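Local coordinates for protein Peptide:N-glycosidase F (Elizabethkingia meningoseptica, PDB 3PMS) that hydrolyses the amide bond that joins N-linked glycans to asparagine side chains of glycopeptides and glycoproteins, at residues 101-106 against 186-191; 75-80 against 148-153; 68-73 against 107-112; 219-224 against 275-280. All blocks are in the same frame, centred on the assembly; numbering follows the deposited sequence.

Overall arrangement
The four contacts sample a protein built from two jelly-roll domains, showing how such domains are closed internally and joined to each other. Contacts 1 and 2, centres 12 Å apart, both join the two domains, and Phe-106 of contact 1 packs on Val-148 and Glu-80 of contact 2. Contact 3, its centre 10 Å from that of contact 2, lies within the first domain, where Asn-72 bonds the hydroxyl of Tyr-79. Contact 4 belongs to the second domain, 27 Å from contact 3 between centres, and its Tyr-278 touches Leu-187 of contact 1 and Val-151 of contact 2. A sulfate, probably from the crystallisation liquor, lies about 6 Å from the Tyr-186 side chain.

Contact 1: residues 101-106 against 186-191; sequences IDVTDF and YLRTTI
Arg-188 reaches across from strand 184-197 and sets the edge of its guanidinium against the chain around Asp-102 and Asp-105. Its CG is anti to the backbone N (chi1 177°) and the chain stays extended as far as NE, which carries the flat group the full width of the gap. Arg-188 NH2 gives a nearly straight bond (169°) to Asp-102 O at 2.9 Å, lying in both the carbonyl plane and the guanidinium plane. Arg-188 NH1 makes a salt bridge with Asp-105 OD2 at 2.8 Å; the two flat groups stand almost perpendicular, and the nitrogen meets OD2 from above the carboxylate plane. Phe-106 takes a face instead: CE2 sits over the guanidinium, 3.4 Å from Arg-188 NE, with the ring presenting its edge. The other carboxylate oxygen is held by Tyr-186, whose OH donates to Asp-105 OD1 at 2.5 Å, also from above the plane. A water then ties the turn together, accepting from Arg-188 NH1 and from Asp-105 N while donating to Asp-102 OD1. Asp-102 OD1 also accepts from Thr-104 OG1 and, at 3.0 Å, from Thr-104 N, closing an Asx turn that shapes the chain leaving strand 99-102. Arg-188 NH2 has a second acceptor in Ile-81 O, and Phe-106 meets Phe-301 edge-to-face. With so many fixed partners the buried charge has little freedom to rotate. This is a worked case of an interdomain joint: an arginine from a sheet of the second jelly roll is received by a turn at the edge of the first.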
loop_
_atom_site.group_PDB
_atom_site.type_symbol
_atom_site.label_atom_id
_atom_site.label_comp_id
_atom_site.label_asym_id
_atom_site.label_seq_id
_atom_site.Cartn_x
_atom_site.Cartn_y
_atom_site.Cartn_z
ATOM N N ILE A 101 5.497 -1.250 -8.478
ATOM C CA ILE A 101 5.573 -1.296 -6.984
ATOM C C ILE A 101 6.482 -2.510 -6.613
ATOM O O ILE A 101 6.198 -3.648 -6.988
ATOM C CB ILE A 101 4.195 -1.397 -6.285
ATOM C CG1 ILE A 101 3.260 -0.244 -6.765
ATOM C CG2 ILE A 101 4.339 -1.463 -4.734
ATOM C CD1 ILE A 101 1.903 -0.293 -6.223
ATOM N N ASP A 102 7.476 -2.265 -5.785
ATOM C CA ASP A 102 8.337 -3.325 -5.317
ATOM C C ASP A 102 7.569 -4.091 -4.215
ATOM O O ASP A 102 7.097 -3.474 -3.230
ATOM C CB ASP A 102 9.644 -2.728 -4.822
ATOM C CG ASP A 102 10.688 -3.763 -4.497
ATOM O OD1 ASP A 102 10.449 -4.682 -3.650
ATOM O OD2 ASP A 102 11.797 -3.702 -5.151
ATOM N N VAL A 103 7.440 -5.388 -4.397
ATOM C CA VAL A 103 6.744 -6.273 -3.447
ATOM C C VAL A 103 7.657 -7.419 -2.917
ATOM O O VAL A 103 7.155 -8.429 -2.381
ATOM C CB VAL A 103 5.480 -6.849 -4.061
ATOM C CG1 VAL A 103 4.535 -5.675 -4.439
ATOM C CG2 VAL A 103 5.768 -7.712 -5.299
ATOM N N THR A 104 8.963 -7.174 -2.988
ATOM C CA THR A 104 9.980 -8.142 -2.505
ATOM C C THR A 104 9.688 -8.532 -1.062
ATOM O O THR A 104 9.850 -9.692 -0.657
ATOM C CB THR A 104 11.387 -7.630 -2.633
ATOM O OG1 THR A 104 11.596 -6.983 -3.877
ATOM C CG2 THR A 104 12.432 -8.738 -2.410
ATOM N N ASP A 105 9.249 -7.580 -0.247
ATOM C CA ASP A 105 8.911 -7.890 1.135
ATOM C C ASP A 105 7.961 -9.026 1.335
ATOM O O ASP A 105 7.921 -9.638 2.417
ATOM C CB ASP A 105 8.350 -6.667 1.835
ATOM C CG ASP A 105 9.406 -5.528 2.030
ATOM O OD1 ASP A 105 10.657 -5.731 1.928
ATOM O OD2 ASP A 105 8.959 -4.377 2.218
ATOM N N PHE A 106 7.101 -9.291 0.320
ATOM C CA PHE A 106 6.169 -10.387 0.379
ATOM C C PHE A 106 6.585 -11.656 -0.344
ATOM O O PHE A 106 5.746 -12.530 -0.583
ATOM C CB PHE A 106 4.828 -9.867 -0.171
ATOM C CG PHE A 106 4.243 -8.731 0.645
ATOM C CD1 PHE A 106 3.528 -9.012 1.790
ATOM C CD2 PHE A 106 4.407 -7.433 0.294
ATOM C CE1 PHE A 106 3.058 -7.959 2.572
ATOM C CE2 PHE A 106 3.912 -6.367 1.103
ATOM C CZ PHE A 106 3.220 -6.652 2.192
ATOM N N TYR A 186 12.411 -4.764 9.870
ATOM C CA TYR A 186 11.998 -3.411 9.501
ATOM C C TYR A 186 10.481 -3.381 9.272
ATOM O O TYR A 186 9.818 -4.395 9.229
ATOM C CB TYR A 186 12.692 -2.960 8.227
ATOM C CG TYR A 186 12.630 -3.889 7.032
ATOM C CD1 TYR A 186 11.631 -3.705 6.060
ATOM C CD2 TYR A 186 13.554 -4.855 6.810
ATOM C CE1 TYR A 186 11.514 -4.511 4.957
ATOM C CE2 TYR A 186 13.433 -5.704 5.721
ATOM C CZ TYR A 186 12.437 -5.489 4.761
ATOM O OH TYR A 186 12.439 -6.272 3.647
ATOM N N LEU A 187 9.973 -2.146 9.246
ATOM C CA LEU A 187 8.565 -1.843 8.945
ATOM C C LEU A 187 8.397 -1.337 7.529
ATOM O O LEU A 187 9.250 -0.654 6.991
ATOM C CB LEU A 187 8.030 -0.793 9.956
ATOM C CG LEU A 187 8.217 -1.119 11.439
ATOM C CD1 LEU A 187 7.942 0.111 12.343
ATOM C CD2 LEU A 187 7.352 -2.257 11.788
ATOM N N ARG A 188 7.239 -1.681 6.972
ATOM C CA ARG A 188 6.807 -1.249 5.631
ATOM C C ARG A 188 5.433 -0.634 5.793
ATOM O O ARG A 188 4.511 -1.304 6.241
ATOM C CB ARG A 188 6.684 -2.470 4.688
ATOM C CG ARG A 188 6.188 -2.137 3.326
ATOM C CD ARG A 188 5.626 -3.420 2.649
ATOM N NE ARG A 188 5.126 -3.178 1.298
ATOM C CZ ARG A 188 5.835 -3.317 0.184
ATOM N NH1 ARG A 188 7.129 -3.592 0.215
ATOM N NH2 ARG A 188 5.234 -3.226 -1.010
ATOM N N THR A 189 5.338 0.660 5.512
ATOM C CA THR A 189 4.073 1.410 5.691
ATOM C C THR A 189 3.664 2.127 4.443
ATOM O O THR A 189 4.483 2.726 3.697
ATOM C CB THR A 189 4.207 2.428 6.844
ATOM O OG1 THR A 189 4.660 1.797 8.060
ATOM C CG2 THR A 189 2.893 3.213 7.101
ATOM N N THR A 190 2.368 2.085 4.158
ATOM C CA THR A 190 1.746 2.773 3.006
ATOM C C THR A 190 0.577 3.581 3.648
ATOM O O THR A 190 -0.353 3.020 4.254
ATOM C CB THR A 190 1.259 1.787 1.976
ATOM O OG1 THR A 190 2.316 0.892 1.673
ATOM C CG2 THR A 190 0.821 2.512 0.711
ATOM N N ILE A 191 0.629 4.879 3.479
ATOM C CA ILE A 191 -0.417 5.767 4.068
ATOM C C ILE A 191 -0.828 6.804 3.066
ATOM O O ILE A 191 0.006 7.388 2.396
ATOM C CB ILE A 191 0.056 6.460 5.371
ATOM C CG1 ILE A 191 -1.001 7.386 5.951
ATOM C CG2 ILE A 191 1.473 7.167 5.193
ATOM C CD1 ILE A 191 -0.676 7.750 7.420
HETATM O O HOH W 1 9.453 -4.758 -1.104
#

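Contact 2: residues 75-80 against 148-153; sequences TGEWYE and VVPVVQ
The Tyr-79 ring receives Pro-150 over one face, with Pro-150 CD 3.5 Å from the ring centroid and 22° off its normal, a CH-pi contact in which the two side chains cross at about a right angle. CD is offset toward the rim and comes nearest CZ and CE2. Beyond the ring, Val-149 CG1 lies 3.9 Å from Tyr-79 OH, whose hydrogen-bond partner is Asn-72. The second flat group is the amide of Gln-153, which follows the corner the chain turns at Val-151. Gln-153 NE2 donates to Trp-78 O at 3.0 Å, in the carbonyl plane and close to the plane of the amide itself; Gln-153 OE1 accepts from Glu-80 N at 3.0 Å, the donor tilted 27° from the carbonyl plane. An extended chain ending in a turned amide (chi3 95°) lets it occupy a backbone acceptor and a backbone donor two residues apart. Gln-153 NE2 also donates to a water at 2.9 Å, which donates in turn to Glu-77 OE1, and Asn-155 ND2 donates to Gln-153 OE1. The paired amide bonds would favour one orientation of the side chain, and so probably of the two chains at this point, with proline on tyrosine supplying the apolar contact beside them.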
loop_
_atom_site.group_PDB
_atom_site.type_symbol
_atom_site.label_atom_id
_atom_site.label_comp_id
_atom_site.label_asym_id
_atom_site.label_seq_id
_atom_site.Cartn_x
_atom_site.Cartn_y
_atom_site.Cartn_z
ATOM N N THR A 75 -3.660 -18.397 7.363
ATOM C CA THR A 75 -4.599 -17.631 8.152
ATOM C C THR A 75 -5.827 -17.159 7.354
ATOM O O THR A 75 -6.855 -16.749 7.926
ATOM C CB THR A 75 -3.909 -16.439 8.803
ATOM O OG1 THR A 75 -3.617 -15.460 7.794
ATOM C CG2 THR A 75 -2.571 -16.844 9.514
ATOM N N GLY A 76 -5.694 -17.155 6.026
ATOM C CA GLY A 76 -6.726 -16.640 5.160
ATOM C C GLY A 76 -6.774 -15.125 5.045
ATOM O O GLY A 76 -7.644 -14.601 4.353
ATOM N N GLU A 77 -5.882 -14.411 5.733
ATOM C CA GLU A 77 -5.945 -12.949 5.766
ATOM C C GLU A 77 -5.321 -12.372 4.473
ATOM O O GLU A 77 -4.303 -12.860 4.000
ATOM C CB GLU A 77 -5.167 -12.370 6.961
ATOM C CG GLU A 77 -5.404 -10.932 7.217
ATOM C CD GLU A 77 -4.790 -10.437 8.529
ATOM O OE1 GLU A 77 -5.166 -9.324 8.938
ATOM O OE2 GLU A 77 -3.956 -11.139 9.139
ATOM N N TRP A 78 -5.929 -11.304 4.011
ATOM C CA TRP A 78 -5.444 -10.510 2.857
ATOM C C TRP A 78 -4.447 -9.497 3.378
ATOM O O TRP A 78 -4.763 -8.756 4.307
ATOM C CB TRP A 78 -6.586 -9.834 2.149
ATOM C CG TRP A 78 -7.500 -10.771 1.417
ATOM C CD1 TRP A 78 -8.789 -11.012 1.735
ATOM C CD2 TRP A 78 -7.253 -11.452 0.185
ATOM N NE1 TRP A 78 -9.373 -11.793 0.760
ATOM C CE2 TRP A 78 -8.451 -12.060 -0.213
ATOM C CE3 TRP A 78 -6.130 -11.603 -0.639
ATOM C CZ2 TRP A 78 -8.535 -12.850 -1.374
ATOM C CZ3 TRP A 78 -6.230 -12.302 -1.825
ATOM C CH2 TRP A 78 -7.428 -12.939 -2.171
ATOM N N TYR A 79 -3.284 -9.434 2.719
ATOM C CA TYR A 79 -2.238 -8.434 3.006
ATOM C C TYR A 79 -2.104 -7.495 1.829
ATOM O O TYR A 79 -1.799 -7.922 0.702
ATOM C CB TYR A 79 -0.902 -9.102 3.217
ATOM C CG TYR A 79 -0.721 -10.013 4.427
ATOM C CD1 TYR A 79 0.480 -10.623 4.548
ATOM C CD2 TYR A 79 -1.734 -10.358 5.307
ATOM C CE1 TYR A 79 0.769 -11.487 5.641
ATOM C CE2 TYR A 79 -1.457 -11.235 6.364
ATOM C CZ TYR A 79 -0.218 -11.825 6.460
ATOM O OH TYR A 79 0.000 -12.671 7.577
ATOM N N GLU A 80 -2.176 -6.208 2.124
ATOM C CA GLU A 80 -2.028 -5.203 1.046
ATOM C C GLU A 80 -0.577 -5.107 0.626
ATOM O O GLU A 80 0.276 -4.723 1.443
ATOM C CB GLU A 80 -2.536 -3.836 1.532
ATOM C CG GLU A 80 -2.351 -2.687 0.510
ATOM C CD GLU A 80 -2.728 -1.341 1.055
ATOM O OE1 GLU A 80 -2.402 -1.012 2.219
ATOM O OE2 GLU A 80 -3.425 -0.636 0.314
ATOM N N VAL A 148 6.850 -11.994 6.900
ATOM C CA VAL A 148 6.131 -10.719 6.965
ATOM C C VAL A 148 4.744 -10.897 7.534
ATOM O O VAL A 148 4.055 -11.862 7.201
ATOM C CB VAL A 148 6.103 -10.019 5.597
ATOM C CG1 VAL A 148 5.434 -10.894 4.541
ATOM C CG2 VAL A 148 5.462 -8.589 5.672
ATOM N N VAL A 149 4.311 -9.999 8.388
ATOM C CA VAL A 149 2.959 -9.986 8.944
ATOM C C VAL A 149 2.475 -8.534 9.090
ATOM O O VAL A 149 3.266 -7.634 9.318
ATOM C CB VAL A 149 2.854 -10.720 10.295
ATOM C CG1 VAL A 149 2.949 -12.262 10.091
ATOM C CG2 VAL A 149 3.743 -10.132 11.328
ATOM N N PRO A 150 1.170 -8.308 8.991
ATOM C CA PRO A 150 0.637 -6.988 9.233
ATOM C C PRO A 150 0.640 -6.606 10.705
ATOM O O PRO A 150 0.307 -7.417 11.596
ATOM C CB PRO A 150 -0.814 -7.077 8.732
ATOM C CG PRO A 150 -1.163 -8.507 8.820
ATOM C CD PRO A 150 0.146 -9.185 8.419
ATOM N N VAL A 151 0.941 -5.347 10.919
ATOM C CA VAL A 151 0.786 -4.709 12.216
ATOM C C VAL A 151 -0.583 -4.006 12.326
ATOM O O VAL A 151 -1.388 -4.278 13.230
ATOM C CB VAL A 151 1.883 -3.740 12.453
ATOM C CG1 VAL A 151 1.752 -3.081 13.834
ATOM C CG2 VAL A 151 3.272 -4.419 12.314
ATOM N N VAL A 152 -0.903 -3.177 11.324
ATOM C CA VAL A 152 -2.256 -2.609 11.187
ATOM C C VAL A 152 -2.659 -2.608 9.728
ATOM O O VAL A 152 -1.824 -2.385 8.850
ATOM C CB VAL A 152 -2.422 -1.188 11.778
ATOM C CG1 VAL A 152 -2.137 -1.158 13.320
ATOM C CG2 VAL A 152 -1.479 -0.206 11.121
ATOM N N GLN A 153 -3.944 -2.739 9.441
ATOM C CA GLN A 153 -4.483 -2.511 8.105
ATOM C C GLN A 153 -5.869 -1.880 8.227
ATOM O O GLN A 153 -6.839 -2.567 8.630
ATOM C CB GLN A 153 -4.620 -3.771 7.332
ATOM C CG GLN A 153 -3.289 -4.432 6.924
ATOM C CD GLN A 153 -3.537 -5.491 5.842
ATOM O OE1 GLN A 153 -3.406 -5.220 4.629
ATOM N NE2 GLN A 153 -3.807 -6.732 6.270
HETATM O O HOH W 2 -4.338 -6.975 9.126
#

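Contact 3: residues 68-73 against 107-112; sequences VYVKNK and KSLLSG
Lys-73 NZ is gripped from several directions, the direct bond across the contact being the one to Ser-111 O at 3.0 Å, made in the carbonyl plane. Two waters also accept from Lys-73 NZ, at 2.6 and 2.8 Å. The nearer donates onward to Lys-71 O and Leu-109 O, the other to Ser-108 O. Thr-114 OG1 is a further partner, so the three N-H groups must be shared among four acceptors. The lysine chain is extended until its last torsion, where a bend (chi4 65°) swings the ammonium in beside the carbonyls of 107-112. Next to it the contact is apolar. Val-70 spreads its two methyls between neighbouring leucines: CG1 meets Leu-109 CD2 at 3.9 Å, and CG2 meets Leu-110 CD2 at the same 3.9 Å. Leu-109 CD2 also rests 3.9 Å from Asn-72 CA, close to where the chain leaves strand 65-71. Leu-109 also touches Tyr-79 and, across the domain joint, Val-148; Leu-110 packs on Leu-116 and Ile-46 within the first jelly roll. The example illustrates how a loop without regular helical bonds can be held in place. One of its carbonyls meets the ammonium directly and two through water, and their dipoles probably stabilise the positive charge, while Val-70 and the two leucines make the apolar part of the contact.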
loop_
_atom_site.group_PDB
_atom_site.type_symbol
_atom_site.label_atom_id
_atom_site.label_comp_id
_atom_site.label_asym_id
_atom_site.label_seq_id
_atom_site.Cartn_x
_atom_site.Cartn_y
_atom_site.Cartn_z
ATOM N N VAL A 68 -3.840 -3.833 -4.228
ATOM C CA VAL A 68 -3.599 -5.256 -4.523
ATOM C C VAL A 68 -3.207 -5.959 -3.242
ATOM O O VAL A 68 -2.427 -5.437 -2.442
ATOM C CB VAL A 68 -2.496 -5.440 -5.579
ATOM C CG1 VAL A 68 -2.347 -6.941 -5.911
ATOM C CG2 VAL A 68 -2.828 -4.638 -6.836
ATOM N N TYR A 69 -3.776 -7.128 -3.042
ATOM C CA TYR A 69 -3.513 -7.977 -1.837
ATOM C C TYR A 69 -3.028 -9.396 -2.245
ATOM O O TYR A 69 -3.359 -9.873 -3.355
ATOM C CB TYR A 69 -4.736 -8.165 -0.942
ATOM C CG TYR A 69 -5.425 -6.940 -0.427
ATOM C CD1 TYR A 69 -6.311 -6.239 -1.233
ATOM C CD2 TYR A 69 -5.325 -6.587 0.883
ATOM C CE1 TYR A 69 -6.987 -5.138 -0.749
ATOM C CE2 TYR A 69 -5.976 -5.491 1.396
ATOM C CZ TYR A 69 -6.868 -4.820 0.583
ATOM O OH TYR A 69 -7.631 -3.795 1.117
ATOM N N VAL A 70 -2.265 -10.023 -1.325
ATOM C CA VAL A 70 -1.887 -11.452 -1.347
ATOM C C VAL A 70 -2.516 -12.069 -0.145
ATOM O O VAL A 70 -2.570 -11.451 0.956
ATOM C CB VAL A 70 -0.369 -11.681 -1.416
ATOM C CG1 VAL A 70 0.357 -11.165 -0.156
ATOM C CG2 VAL A 70 -0.072 -13.166 -1.648
ATOM N N LYS A 71 -3.010 -13.286 -0.319
ATOM C CA LYS A 71 -3.613 -14.033 0.798
ATOM C C LYS A 71 -2.615 -14.903 1.499
ATOM O O LYS A 71 -1.937 -15.680 0.855
ATOM C CB LYS A 71 -4.781 -14.910 0.346
ATOM C CG LYS A 71 -5.539 -15.558 1.501
ATOM C CD LYS A 71 -6.719 -16.386 1.070
ATOM C CE LYS A 71 -7.920 -15.523 0.793
ATOM N NZ LYS A 71 -9.031 -16.408 0.228
ATOM N N ASN A 72 -2.547 -14.822 2.828
ATOM C CA ASN A 72 -1.789 -15.743 3.667
ATOM C C ASN A 72 -2.518 -17.115 3.664
ATOM O O ASN A 72 -3.704 -17.184 3.959
ATOM C CB ASN A 72 -1.713 -15.151 5.078
ATOM C CG ASN A 72 -0.991 -16.051 6.046
ATOM O OD1 ASN A 72 -1.235 -17.274 6.059
ATOM N ND2 ASN A 72 -0.213 -15.433 6.972
ATOM N N LYS A 73 -1.791 -18.118 3.204
ATOM C CA LYS A 73 -2.334 -19.430 2.807
ATOM C C LYS A 73 -2.802 -20.115 4.075
ATOM O O LYS A 73 -3.719 -20.918 4.009
ATOM C CB LYS A 73 -1.241 -20.277 2.140
ATOM C CG LYS A 73 -0.808 -19.810 0.742
ATOM C CD LYS A 73 0.354 -20.631 0.121
ATOM C CE LYS A 73 0.741 -20.118 -1.279
ATOM N NZ LYS A 73 1.316 -18.724 -1.281
ATOM N N LYS A 107 7.864 -11.781 -0.659
ATOM C CA LYS A 107 8.332 -12.935 -1.458
ATOM C C LYS A 107 7.936 -14.228 -0.731
ATOM O O LYS A 107 7.702 -15.253 -1.394
ATOM C CB LYS A 107 9.823 -12.832 -1.772
ATOM C CG LYS A 107 10.761 -12.775 -0.570
ATOM C CD LYS A 107 12.210 -12.711 -0.986
ATOM C CE LYS A 107 13.125 -12.274 0.130
ATOM N NZ LYS A 107 14.624 -12.368 -0.263
ATOM N N SER A 108 7.933 -14.271 0.602
ATOM C CA SER A 108 7.517 -15.504 1.273
ATOM C C SER A 108 6.099 -15.975 1.037
ATOM O O SER A 108 5.768 -17.178 1.146
ATOM C CB SER A 108 7.755 -15.373 2.773
ATOM O OG SER A 108 6.926 -14.412 3.419
ATOM N N LEU A 109 5.265 -15.048 0.603
ATOM C CA LEU A 109 3.874 -15.316 0.292
ATOM C C LEU A 109 3.674 -15.475 -1.214
ATOM O O LEU A 109 2.580 -15.891 -1.624
ATOM C CB LEU A 109 2.976 -14.214 0.838
ATOM C CG LEU A 109 2.779 -14.141 2.340
ATOM C CD1 LEU A 109 3.807 -13.317 3.027
ATOM C CD2 LEU A 109 1.376 -13.675 2.704
ATOM N N LEU A 110 4.591 -15.016 -2.029
ATOM C CA LEU A 110 4.438 -15.064 -3.511
ATOM C C LEU A 110 5.231 -16.288 -4.037
ATOM O O LEU A 110 6.265 -16.203 -4.670
ATOM C CB LEU A 110 4.890 -13.744 -4.148
ATOM C CG LEU A 110 4.146 -12.501 -3.704
ATOM C CD1 LEU A 110 4.923 -11.220 -4.077
ATOM C CD2 LEU A 110 2.721 -12.483 -4.328
ATOM N N SER A 111 4.661 -17.446 -3.678
ATOM C CA SER A 111 5.311 -18.743 -3.793
ATOM C C SER A 111 4.243 -19.830 -3.962
ATOM O O SER A 111 3.342 -19.892 -3.166
ATOM C CB SER A 111 6.122 -18.967 -2.505
ATOM O OG SER A 111 6.636 -20.267 -2.480
ATOM N N GLY A 112 4.394 -20.660 -4.997
ATOM C CA GLY A 112 3.410 -21.657 -5.298
ATOM C C GLY A 112 2.090 -21.002 -5.745
ATOM O O GLY A 112 2.067 -19.841 -6.154
HETATM O O HOH W 3 0.570 -16.661 0.176
HETATM O O HOH W 4 3.615 -18.937 0.365
#

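Contact 4: residues 219-224 against 275-280; sequences INNSNT and TFSYEY
Ile-219 and Tyr-278 form an antiparallel, non-hydrogen-bonded pair with CA atoms 5.0 Å apart, and Ile-219 also opens a type I' turn that ends at Ser-222. As the turn begins, Asn-220 N donates to Ser-277 O at 2.9 Å, a fairly straight bond (163°) that arrives from above the carbonyl plane. Ser-277 O also takes a CA-H...O contact from Ile-219 CA at 3.3 Å. On the face shared with Tyr-278, Ile-219 crosses Phe-276 obliquely: Ile-219 CG2 lies 3.9 Å from Phe-276 CD2, and CD1 lies 4.0 Å from CE2. Phe-276 holds CG between its backbone N and carbonyl carbon (chi1 67°), which brings the ring beside the isoleucine, where Leu-267 touches both. The setting is a tight two-residue hairpin of the second jelly roll, linking strands 213-219 and 222-229, with strand 275-281 running beside the first of them. Ile-219 and Ser-222 exchange backbone bonds in both directions across its end. The outer side is polar and watery. One water accepts from Asn-221 N at 2.9 Å and hydrogen-bonds Ser-277 OG at 2.8 Å, so the turn and the strand share it. A second donates to Asn-221 OD1 and to Glu-279 OE1, the latter at 2.6 Å, bringing the glutamate into the turn's hydration; Lys-173 NZ also bonds that asparagine oxygen.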
loop_
_atom_site.group_PDB
_atom_site.type_symbol
_atom_site.label_atom_id
_atom_site.label_comp_id
_atom_site.label_asym_id
_atom_site.label_seq_id
_atom_site.Cartn_x
_atom_site.Cartn_y
_atom_site.Cartn_z
ATOM N N ILE A 219 8.385 3.428 18.962
ATOM C CA ILE A 219 8.833 2.050 19.262
ATOM C C ILE A 219 9.161 2.049 20.772
ATOM O O ILE A 219 10.009 2.831 21.198
ATOM C CB ILE A 219 10.075 1.732 18.470
ATOM C CG1 ILE A 219 9.815 1.785 16.940
ATOM C CG2 ILE A 219 10.616 0.322 18.893
ATOM C CD1 ILE A 219 8.822 0.785 16.445
ATOM N N ASN A 220 8.534 1.161 21.509
ATOM C CA ASN A 220 8.672 1.131 22.988
ATOM C C ASN A 220 8.458 2.532 23.561
ATOM O O ASN A 220 9.175 3.018 24.448
ATOM C CB ASN A 220 10.024 0.556 23.369
ATOM C CG ASN A 220 10.083 -0.961 23.188
ATOM O OD1 ASN A 220 11.210 -1.539 23.027
ATOM N ND2 ASN A 220 8.974 -1.591 23.303
ATOM N N ASN A 221 7.472 3.208 22.968
ATOM C CA ASN A 221 7.004 4.546 23.374
ATOM C C ASN A 221 7.845 5.682 22.904
ATOM O O ASN A 221 7.410 6.841 23.020
ATOM C CB ASN A 221 6.737 4.663 24.885
ATOM C CG ASN A 221 5.779 3.591 25.393
ATOM O OD1 ASN A 221 4.665 3.315 24.809
ATOM N ND2 ASN A 221 6.181 2.932 26.501
ATOM N N SER A 222 8.983 5.426 22.316
ATOM C CA SER A 222 9.878 6.472 21.897
ATOM C C SER A 222 9.622 6.835 20.458
ATOM O O SER A 222 9.703 5.958 19.551
ATOM C CB SER A 222 11.344 6.136 22.120
ATOM O OG SER A 222 12.228 7.130 21.629
ATOM N N ASN A 223 9.430 8.115 20.193
ATOM C CA ASN A 223 9.268 8.525 18.816
ATOM C C ASN A 223 10.521 8.252 18.032
ATOM O O ASN A 223 11.626 8.722 18.390
ATOM C CB ASN A 223 8.943 9.979 18.782
ATOM C CG ASN A 223 7.609 10.284 19.306
ATOM O OD1 ASN A 223 6.781 9.431 19.610
ATOM N ND2 ASN A 223 7.349 11.598 19.368
ATOM N N THR A 224 10.396 7.432 16.987
ATOM C CA THR A 224 11.556 6.853 16.276
ATOM C C THR A 224 11.638 7.203 14.770
ATOM O O THR A 224 12.726 7.497 14.223
ATOM C CB THR A 224 11.597 5.355 16.523
ATOM O OG1 THR A 224 11.707 5.159 17.915
ATOM C CG2 THR A 224 12.814 4.658 15.876
ATOM N N THR A 275 9.770 -8.615 22.722
ATOM C CA THR A 275 8.512 -8.081 22.312
ATOM C C THR A 275 8.565 -6.564 22.534
ATOM O O THR A 275 8.974 -6.113 23.586
ATOM C CB THR A 275 7.362 -8.684 23.076
ATOM O OG1 THR A 275 7.364 -10.113 22.852
ATOM C CG2 THR A 275 5.996 -8.092 22.690
ATOM N N PHE A 276 8.257 -5.803 21.488
ATOM C CA PHE A 276 8.285 -4.320 21.550
ATOM C C PHE A 276 6.964 -3.729 21.118
ATOM O O PHE A 276 6.186 -4.376 20.442
ATOM C CB PHE A 276 9.415 -3.739 20.678
ATOM C CG PHE A 276 9.248 -3.940 19.180
ATOM C CD1 PHE A 276 9.828 -5.020 18.511
ATOM C CD2 PHE A 276 8.613 -2.986 18.389
ATOM C CE1 PHE A 276 9.705 -5.115 17.104
ATOM C CE2 PHE A 276 8.493 -3.133 17.023
ATOM C CZ PHE A 276 9.011 -4.230 16.410
ATOM N N SER A 277 6.637 -2.522 21.607
ATOM C CA SER A 277 5.409 -1.850 21.176
ATOM C C SER A 277 5.673 -0.930 20.006
ATOM O O SER A 277 6.768 -0.436 19.769
ATOM C CB SER A 277 4.769 -1.050 22.288
ATOM O OG SER A 277 5.629 -0.013 22.665
ATOM N N TYR A 278 4.680 -0.974 19.143
ATOM C CA TYR A 278 4.538 -0.088 17.998
ATOM C C TYR A 278 3.348 0.802 18.259
ATOM O O TYR A 278 2.286 0.366 18.719
ATOM C CB TYR A 278 4.265 -0.987 16.791
ATOM C CG TYR A 278 3.710 -0.310 15.523
ATOM C CD1 TYR A 278 2.392 0.088 15.433
ATOM C CD2 TYR A 278 4.486 -0.195 14.391
ATOM C CE1 TYR A 278 1.853 0.680 14.274
ATOM C CE2 TYR A 278 3.998 0.417 13.261
ATOM C CZ TYR A 278 2.698 0.806 13.183
ATOM O OH TYR A 278 2.072 1.347 12.094
ATOM N N GLU A 279 3.507 2.103 17.926
ATOM C CA GLU A 279 2.357 3.003 17.924
ATOM C C GLU A 279 2.476 3.920 16.706
ATOM O O GLU A 279 3.519 4.555 16.515
ATOM C CB GLU A 279 2.241 3.825 19.189
ATOM C CG GLU A 279 1.017 4.653 19.232
ATOM C CD GLU A 279 0.881 5.505 20.505
ATOM O OE1 GLU A 279 1.780 5.476 21.367
ATOM O OE2 GLU A 279 -0.079 6.326 20.542
ATOM N N TYR A 280 1.405 4.037 15.915
ATOM C CA TYR A 280 1.370 5.033 14.846
ATOM C C TYR A 280 0.670 6.289 15.430
ATOM O O TYR A 280 -0.513 6.259 15.745
ATOM C CB TYR A 280 0.618 4.525 13.574
ATOM C CG TYR A 280 1.053 5.280 12.338
ATOM C CD1 TYR A 280 2.131 4.818 11.572
ATOM C CD2 TYR A 280 0.485 6.486 11.947
ATOM C CE1 TYR A 280 2.606 5.496 10.498
ATOM C CE2 TYR A 280 0.975 7.202 10.866
ATOM C CZ TYR A 280 2.026 6.716 10.130
ATOM O OH TYR A 280 2.488 7.406 9.042
HETATM O O HOH W 5 5.508 2.263 21.036
HETATM O O HOH W 6 3.605 3.741 22.163
#